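Local coordinates for protein gastrodianin-4 (Gastrodia elata, PDB 1XD6) that binds mannose as a monomeric bulb-type lectin of an orchid and probably acts against fungi, at residues Asp90-Ile95 / Ile103-Thr108; Leu4-Ser9 / Met56-Asn61; Asp28-Leu33 / Gly44-Ala49. All coordinates share one frame; numbering follows the deposited sequence.

How the contacts relate
Three four-stranded antiparallel sheets build the beta-prism II fold, and the contacts sample all of them. Each includes part of a Gln-x-Asp-x-Asn-x-Val-x-Tyr signature, which probably marks a mannose site, as in relatives. In contacts 1 and 3 the signature turn also shares the same partner, a Gly-Thr pair following the next strand. In contact 2 it meets the turn after strand 3-5, bridging two sheets beside a sulfate ion. Contact 2 lies about 15 Å from contact 1, centre to centre; Ile95 CG2 packs on Met56 CE at 3.9 Å. Contact 3 is about 18 Å from contact 1, centre to centre, yet Leu33 CD2 reaches within 3.2 Å of Thr108 OG1. Contacts 2 and 3 do not touch.

Contact 1 of 3, residues Asp90-Ile95 / Ile103-Thr108; sequences DRNVVI and IWASGT
Val94 and Ile95 pair with Ala105 and Trp104 in a beta hairpin of the beta-prism II fold, and beyond this short antiparallel register side chains extend the join. Val94 and Ala105 form a non-hydrogen-bonded pair, Ile95 and Trp104 a hydrogen-bonded one, with Ile95 N donating to Trp104 O and Ile103 N to Ile95 O. On the face that carries Ile95 and Trp104, the CD1 end of Ile95 lies 3.8 Å from Trp104 CB, obliquely beside the indole, while its CG2 branch packs on Ile103 CD1 at 3.6 Å.

Toward the other end, one more backbone bond, Ser106 N to Val93 O at 2.9 Å, joins the chains; beyond it the Ser106 and Thr108 hydroxyls and the Asn92 amide carry on. Val93 N donates to Ser106 OG at 3.1 Å; Ser106 OG donates to Thr108 OG1 at 2.7 Å, which in turn donates to Arg91 O at 2.8 Å. Thr108 OG1 can serve both because chi1 (51°) sets it between its backbone N and carbonyl carbon. Asn92 OD1, just ahead of strand 93-96, is approached by Thr108 N at 3.0 Å from above the amide plane, and Gly107 N adds a weak bond. Asp90 OD1 accepts from Asn92 N in an Asx turn, positioning the residue that carries this amide. Arg91 bends at chi3 (67°) and brings NE to Thr108 O at 2.8 Å, the oxygen lying close to the guanidinium plane, while NH2 bonds it weakly.

Asp90, Asn92 and Val94 fall in the Gln-x-Asp-x-Asn-x-Val-x-Tyr signature. Strand 84-87 flanks the hairpin, its Leu85 and Leu87 touching Val93; across the prism, strand 31-35 supplies Leu33 against Val93 and Asp35 as a salt-bridge partner of Arg91, and Trp41 of strand 38-42 meets Ser106 and Thr108.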
# COMPACT_ATOMS: atom_id res chain seq x y z
N ASP A 90 10.20 -8.93 -7.33
CA ASP A 90 11.23 -9.21 -6.33
C ASP A 90 10.72 -9.08 -4.88
O ASP A 90 11.52 -9.07 -3.93
CB ASP A 90 12.49 -8.37 -6.58
CG ASP A 90 12.29 -6.89 -6.29
OD1 ASP A 90 11.14 -6.46 -6.02
OD2 ASP A 90 13.23 -6.06 -6.31
N ARG A 91 9.40 -8.98 -4.72
CA ARG A 91 8.73 -8.89 -3.41
C ARG A 91 8.78 -7.53 -2.73
O ARG A 91 8.23 -7.36 -1.64
CB ARG A 91 9.20 -9.99 -2.45
CG ARG A 91 8.13 -10.43 -1.43
CD ARG A 91 8.64 -11.43 -0.40
NE ARG A 91 9.63 -10.85 0.51
CZ ARG A 91 10.24 -11.55 1.46
NH1 ARG A 91 9.96 -12.84 1.62
NH2 ARG A 91 11.15 -10.97 2.25
N ASN A 92 9.47 -6.56 -3.33
CA ASN A 92 9.43 -5.19 -2.82
C ASN A 92 8.08 -4.56 -3.20
O ASN A 92 7.52 -4.87 -4.26
CB ASN A 92 10.57 -4.35 -3.39
CG ASN A 92 11.18 -3.37 -2.38
OD1 ASN A 92 10.80 -3.32 -1.20
ND2 ASN A 92 12.14 -2.60 -2.85
N VAL A 93 7.56 -3.71 -2.33
CA VAL A 93 6.40 -2.91 -2.66
C VAL A 93 6.90 -1.47 -2.75
O VAL A 93 7.48 -0.96 -1.82
CB VAL A 93 5.29 -3.03 -1.58
CG1 VAL A 93 4.13 -2.08 -1.88
CG2 VAL A 93 4.80 -4.48 -1.47
N VAL A 94 6.67 -0.83 -3.88
CA VAL A 94 7.34 0.43 -4.17
C VAL A 94 6.31 1.41 -4.69
O VAL A 94 5.39 1.02 -5.40
CB VAL A 94 8.47 0.22 -5.26
CG1 VAL A 94 9.21 1.54 -5.55
CG2 VAL A 94 9.46 -0.91 -4.87
N ILE A 95 6.47 2.68 -4.31
CA ILE A 95 5.73 3.76 -4.95
C ILE A 95 6.67 4.46 -5.93
O ILE A 95 7.75 4.93 -5.53
CB ILE A 95 5.16 4.80 -3.90
CG1 ILE A 95 4.17 4.16 -2.93
CG2 ILE A 95 4.50 6.01 -4.63
CD1 ILE A 95 3.95 4.99 -1.63
N ILE A 103 10.01 6.55 -4.74
CA ILE A 103 9.92 7.52 -3.64
C ILE A 103 9.69 6.86 -2.27
O ILE A 103 9.96 7.47 -1.23
CB ILE A 103 8.86 8.61 -3.93
CG1 ILE A 103 7.44 8.03 -3.83
CG2 ILE A 103 9.12 9.27 -5.30
CD1 ILE A 103 6.33 9.06 -3.94
N TRP A 104 9.22 5.61 -2.27
CA TRP A 104 8.99 4.85 -1.06
C TRP A 104 9.11 3.36 -1.40
O TRP A 104 8.68 2.94 -2.48
CB TRP A 104 7.60 5.17 -0.46
CG TRP A 104 7.30 4.46 0.85
CD1 TRP A 104 7.60 4.89 2.12
CD2 TRP A 104 6.63 3.20 1.01
NE1 TRP A 104 7.17 3.97 3.05
CE2 TRP A 104 6.58 2.92 2.40
CE3 TRP A 104 6.07 2.28 0.12
CZ2 TRP A 104 5.98 1.77 2.91
CZ3 TRP A 104 5.49 1.11 0.63
CH2 TRP A 104 5.45 0.87 2.02
N ALA A 105 9.69 2.57 -0.50
CA ALA A 105 9.74 1.12 -0.67
C ALA A 105 9.51 0.46 0.68
O ALA A 105 9.85 1.04 1.70
CB ALA A 105 11.09 0.70 -1.23
N SER A 106 8.92 -0.73 0.69
CA SER A 106 8.79 -1.49 1.94
C SER A 106 10.12 -2.12 2.37
O SER A 106 10.26 -2.51 3.53
CB SER A 106 7.73 -2.58 1.79
OG SER A 106 8.03 -3.44 0.70
N GLY A 107 11.06 -2.26 1.44
CA GLY A 107 12.34 -2.90 1.70
C GLY A 107 12.24 -4.39 1.92
O GLY A 107 13.02 -4.97 2.69
N THR A 108 11.29 -5.04 1.26
CA THR A 108 11.05 -6.46 1.48
C THR A 108 11.50 -7.30 0.29
O THR A 108 11.06 -8.44 0.13
CB THR A 108 9.58 -6.70 1.76
OG1 THR A 108 8.80 -6.07 0.74
CG2 THR A 108 9.16 -6.00 3.05

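Contact 2 of 3, residues Leu4-Ser9 / Met56-Asn61; sequences LNAGKS and MQRDGN. With SO4 (sulfate ion), chain B.
Gly7 N donates to Met56 O at 2.8 Å and Met56 N to Lys8 O at 3.1 Å, two backbone hydrogen bonds that tie a type II turn, Asn5 to Lys8, to Met56 at the end of strand 52-56, just before the type I turn Gln57 to Gly60. In the beta-prism II fold this joins two sheets, since strand 3-5 belongs to one and strand 52-56 to another. Gln57, Asp59 and Asn61 begin a copy of the Gln-x-Asp-x-Asn-x-Val-x-Tyr signature, completed by Val63 and Tyr65; Gln57 NE2 donates to Asp59 OD1 at 2.8 Å, and Gln57 OE1 is bonded to Tyr65 OH.

Met56 is the residue most covered. Its CG, anti to the backbone N (chi1 179°), passes close to Leu4 O, and the chain then bends away from the first turn toward Leu85 and Leu62. Leu4 runs past it in the opposite direction, with CD2 4.0 Å from Met56 CB.

A sulfate ion, probably from the crystallisation liquor, lies beside both turns, held by Arg58 N, which donates to its O4 at 2.8 Å. On the outer side, Arg58 lays its guanidinium flat over the Asn5-Lys8 turn. Gly7 has no side chain between them, which lets the planar group come down directly onto the backbone: Gly7 CA lies 3.5 Å from Arg58 CZ, over one face of the guanidinium.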
# COMPACT_ATOMS: atom_id res chain seq x y z
N LEU A 4 -1.46 -0.26 -8.07
CA LEU A 4 -2.53 0.66 -7.71
C LEU A 4 -2.13 2.06 -8.13
O LEU A 4 -1.14 2.59 -7.63
CB LEU A 4 -2.77 0.60 -6.20
CG LEU A 4 -3.92 1.40 -5.57
CD1 LEU A 4 -5.29 1.02 -6.16
CD2 LEU A 4 -3.94 1.22 -4.07
N ASN A 5 -2.88 2.63 -9.05
CA ASN A 5 -2.64 3.98 -9.53
C ASN A 5 -3.13 5.07 -8.58
O ASN A 5 -4.10 4.88 -7.83
CB ASN A 5 -3.27 4.19 -10.92
CG ASN A 5 -2.72 3.22 -11.96
OD1 ASN A 5 -1.52 2.98 -12.04
ND2 ASN A 5 -3.62 2.66 -12.77
N ALA A 6 -2.44 6.22 -8.61
CA ALA A 6 -2.84 7.40 -7.85
C ALA A 6 -4.29 7.73 -8.14
O ALA A 6 -4.73 7.67 -9.29
CB ALA A 6 -1.96 8.59 -8.20
N GLY A 7 -5.04 8.04 -7.08
CA GLY A 7 -6.45 8.39 -7.18
C GLY A 7 -7.36 7.22 -6.90
O GLY A 7 -8.58 7.40 -6.82
N LYS A 8 -6.78 6.03 -6.76
CA LYS A 8 -7.53 4.80 -6.53
C LYS A 8 -7.31 4.31 -5.10
O LYS A 8 -6.39 4.74 -4.42
CB LYS A 8 -7.12 3.69 -7.51
CG LYS A 8 -7.47 3.94 -8.98
CD LYS A 8 -8.97 3.73 -9.26
CE LYS A 8 -9.22 3.34 -10.71
NZ LYS A 8 -8.42 4.17 -11.68
N SER A 9 -8.17 3.40 -4.66
CA SER A 9 -8.08 2.88 -3.31
C SER A 9 -8.37 1.39 -3.30
O SER A 9 -8.96 0.86 -4.25
CB SER A 9 -9.01 3.68 -2.38
OG SER A 9 -10.34 3.67 -2.87
N MET A 56 -4.02 5.39 -2.47
CA MET A 56 -2.80 5.83 -3.13
C MET A 56 -3.14 7.24 -3.62
O MET A 56 -3.86 7.41 -4.61
CB MET A 56 -2.43 4.90 -4.30
CG MET A 56 -1.16 5.31 -5.10
SD MET A 56 0.40 5.23 -4.17
CE MET A 56 0.76 6.98 -3.97
N GLN A 57 -2.64 8.24 -2.90
CA GLN A 57 -3.10 9.62 -3.13
C GLN A 57 -2.37 10.22 -4.32
O GLN A 57 -1.25 9.83 -4.64
CB GLN A 57 -2.90 10.49 -1.89
CG GLN A 57 -3.81 10.12 -0.73
CD GLN A 57 -3.73 11.07 0.46
OE1 GLN A 57 -4.58 11.03 1.34
NE2 GLN A 57 -2.72 11.94 0.49
N ARG A 58 -3.01 11.22 -4.93
CA ARG A 58 -2.43 11.88 -6.09
C ARG A 58 -1.17 12.69 -5.77
O ARG A 58 -0.48 13.14 -6.68
CB ARG A 58 -3.48 12.71 -6.83
CG ARG A 58 -4.54 11.86 -7.50
CD ARG A 58 -5.58 12.63 -8.28
NE ARG A 58 -6.88 11.95 -8.27
CZ ARG A 58 -7.31 11.14 -9.23
NH1 ARG A 58 -6.55 10.91 -10.30
NH2 ARG A 58 -8.51 10.56 -9.13
N ASP A 59 -0.87 12.85 -4.48
CA ASP A 59 0.37 13.53 -4.06
C ASP A 59 1.54 12.56 -3.75
O ASP A 59 2.60 12.99 -3.33
CB ASP A 59 0.12 14.47 -2.85
CG ASP A 59 -0.21 13.72 -1.57
OD1 ASP A 59 -1.00 12.76 -1.62
OD2 ASP A 59 0.29 13.99 -0.45
N GLY A 60 1.34 11.26 -3.96
CA GLY A 60 2.41 10.30 -3.73
C GLY A 60 2.43 9.67 -2.34
O GLY A 60 3.27 8.80 -2.07
N ASN A 61 1.50 10.10 -1.49
CA ASN A 61 1.35 9.56 -0.13
C ASN A 61 0.45 8.32 -0.17
O ASN A 61 -0.63 8.35 -0.76
CB ASN A 61 0.73 10.62 0.79
CG ASN A 61 1.48 10.79 2.11
OD1 ASN A 61 2.49 10.14 2.38
ND2 ASN A 61 0.96 11.69 2.96
S SO4 B . -6.64 11.91 -3.86
O1 SO4 B . -6.90 11.42 -2.51
O2 SO4 B . -7.67 12.89 -4.19
O3 SO4 B . -6.69 10.77 -4.75
O4 SO4 B . -5.34 12.54 -3.97

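Contact 3 of 3, residues Asp28-Leu33 / Gly44-Ala49; sequences DCNLVL and GTNGKA
Cys29, Asn30 and Asn46 carry most of this contact, in which the turn leading into strand 31-35 rests against the loop that follows strand 38-42. Cys29 is the most deeply covered. Its CB sits 3.4 Å from Thr45 O and equally near Ala49 O, while SG, roughly opposite the backbone N (chi1 -155°), lies 4.2 Å from Ala49 CB and continues into the disulfide with Cys52. The covalent link therefore fixes this turn to the strand that begins just after the loop. Thr45 points its hydroxyl at Cys29 O; the bond is modelled too short for its length to be trusted, and Ser43 OG is a second partner of the same hydroxyl.

Asn30 and Asn46 lie side by side and point the same way, their amide planes 39° apart, with Asn30 CB against Asn46 CB at 3.7 Å. Asn46 CB is also approached by Asp28 OD2, at 3.5 Å, so one methylene is flanked by an amide-bearing side chain and a carboxylate. Asn46 N is buried here and has no partner in the model.

One backbone hydrogen bond completes the join. Asp28 O accepts from Gly47 N at 2.9 Å and receives a C-H...O contact from Asn46 CA. The Thr45-Lys48 segment is a type II turn, and Lys48 NZ reaches back to bond both Gly44 O, at 3.1 Å, and Asn46 O, at 2.9 Å, so its ammonium group ties the loop to itself.

Asp28 OD1 receives Asn30 N from above the carboxylate plane and also accepts from Gln26 NE2. This Asx turn falls within the Gln-x-Asp-x-Asn-x-Val-x-Tyr signature of bulb-type lectins, represented here by Gln26, Asp28, Asn30 and Val32, and probably a mannose site, as in relatives.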
# COMPACT_ATOMS: atom_id res chain seq x y z
N ASP A 28 -9.11 -5.96 9.61
CA ASP A 28 -8.60 -5.54 10.92
C ASP A 28 -7.79 -4.24 10.86
O ASP A 28 -7.16 -3.84 11.85
CB ASP A 28 -7.80 -6.67 11.59
CG ASP A 28 -6.42 -6.87 10.97
OD1 ASP A 28 -6.18 -6.37 9.85
OD2 ASP A 28 -5.52 -7.53 11.54
N CYS A 29 -7.81 -3.59 9.70
CA CYS A 29 -7.11 -2.31 9.49
C CYS A 29 -5.59 -2.41 9.35
O CYS A 29 -4.92 -1.38 9.21
CB CYS A 29 -7.47 -1.27 10.55
SG CYS A 29 -7.23 0.42 9.96
N ASN A 30 -5.04 -3.62 9.38
CA ASN A 30 -3.62 -3.82 9.14
C ASN A 30 -3.34 -3.91 7.64
O ASN A 30 -4.09 -4.56 6.90
CB ASN A 30 -3.12 -5.10 9.83
CG ASN A 30 -1.67 -5.00 10.30
OD1 ASN A 30 -1.11 -5.98 10.82
ND2 ASN A 30 -1.05 -3.85 10.11
N LEU A 31 -2.28 -3.25 7.19
CA LEU A 31 -1.85 -3.38 5.81
C LEU A 31 -0.69 -4.36 5.81
O LEU A 31 0.36 -4.09 6.41
CB LEU A 31 -1.41 -2.02 5.23
CG LEU A 31 -0.96 -2.04 3.76
CD1 LEU A 31 -2.07 -2.54 2.82
CD2 LEU A 31 -0.46 -0.66 3.35
N VAL A 32 -0.87 -5.52 5.17
CA VAL A 32 0.12 -6.61 5.33
C VAL A 32 0.66 -7.16 4.00
O VAL A 32 -0.08 -7.35 3.05
CB VAL A 32 -0.42 -7.77 6.22
CG1 VAL A 32 0.69 -8.78 6.55
CG2 VAL A 32 -0.97 -7.20 7.56
N LEU A 33 1.98 -7.39 3.96
CA LEU A 33 2.58 -8.10 2.83
C LEU A 33 2.81 -9.55 3.25
O LEU A 33 3.50 -9.81 4.25
CB LEU A 33 3.89 -7.46 2.37
CG LEU A 33 4.62 -8.19 1.21
CD1 LEU A 33 3.76 -8.32 -0.05
CD2 LEU A 33 5.92 -7.47 0.88
N GLY A 44 1.20 -2.19 10.88
CA GLY A 44 1.06 -2.25 12.33
C GLY A 44 -0.15 -1.48 12.85
O GLY A 44 -0.12 -0.96 13.96
N THR A 45 -1.21 -1.40 12.04
CA THR A 45 -2.42 -0.70 12.40
C THR A 45 -3.58 -1.67 12.67
O THR A 45 -4.75 -1.27 12.61
CB THR A 45 -2.82 0.32 11.31
OG1 THR A 45 -2.82 -0.32 10.03
CG2 THR A 45 -1.78 1.44 11.17
N ASN A 46 -3.26 -2.93 12.93
CA ASN A 46 -4.28 -3.93 13.28
C ASN A 46 -5.01 -3.51 14.56
O ASN A 46 -4.36 -3.06 15.51
CB ASN A 46 -3.66 -5.31 13.48
CG ASN A 46 -2.48 -5.30 14.44
OD1 ASN A 46 -1.46 -4.66 14.19
ND2 ASN A 46 -2.62 -6.01 15.56
N GLY A 47 -6.33 -3.62 14.57
CA GLY A 47 -7.13 -3.25 15.73
C GLY A 47 -7.28 -1.75 15.98
O GLY A 47 -8.01 -1.33 16.88
N LYS A 48 -6.62 -0.93 15.17
CA LYS A 48 -6.67 0.52 15.37
C LYS A 48 -8.04 1.15 15.05
O LYS A 48 -8.39 2.17 15.65
CB LYS A 48 -5.57 1.22 14.58
CG LYS A 48 -4.11 1.09 15.11
CD LYS A 48 -3.96 0.46 16.52
CE LYS A 48 -2.49 0.06 16.78
NZ LYS A 48 -2.14 -1.30 16.26
N ALA A 49 -8.78 0.56 14.11
CA ALA A 49 -10.01 1.16 13.56
C ALA A 49 -10.75 0.13 12.72
O ALA A 49 -10.25 -0.97 12.51
CB ALA A 49 -9.68 2.38 12.70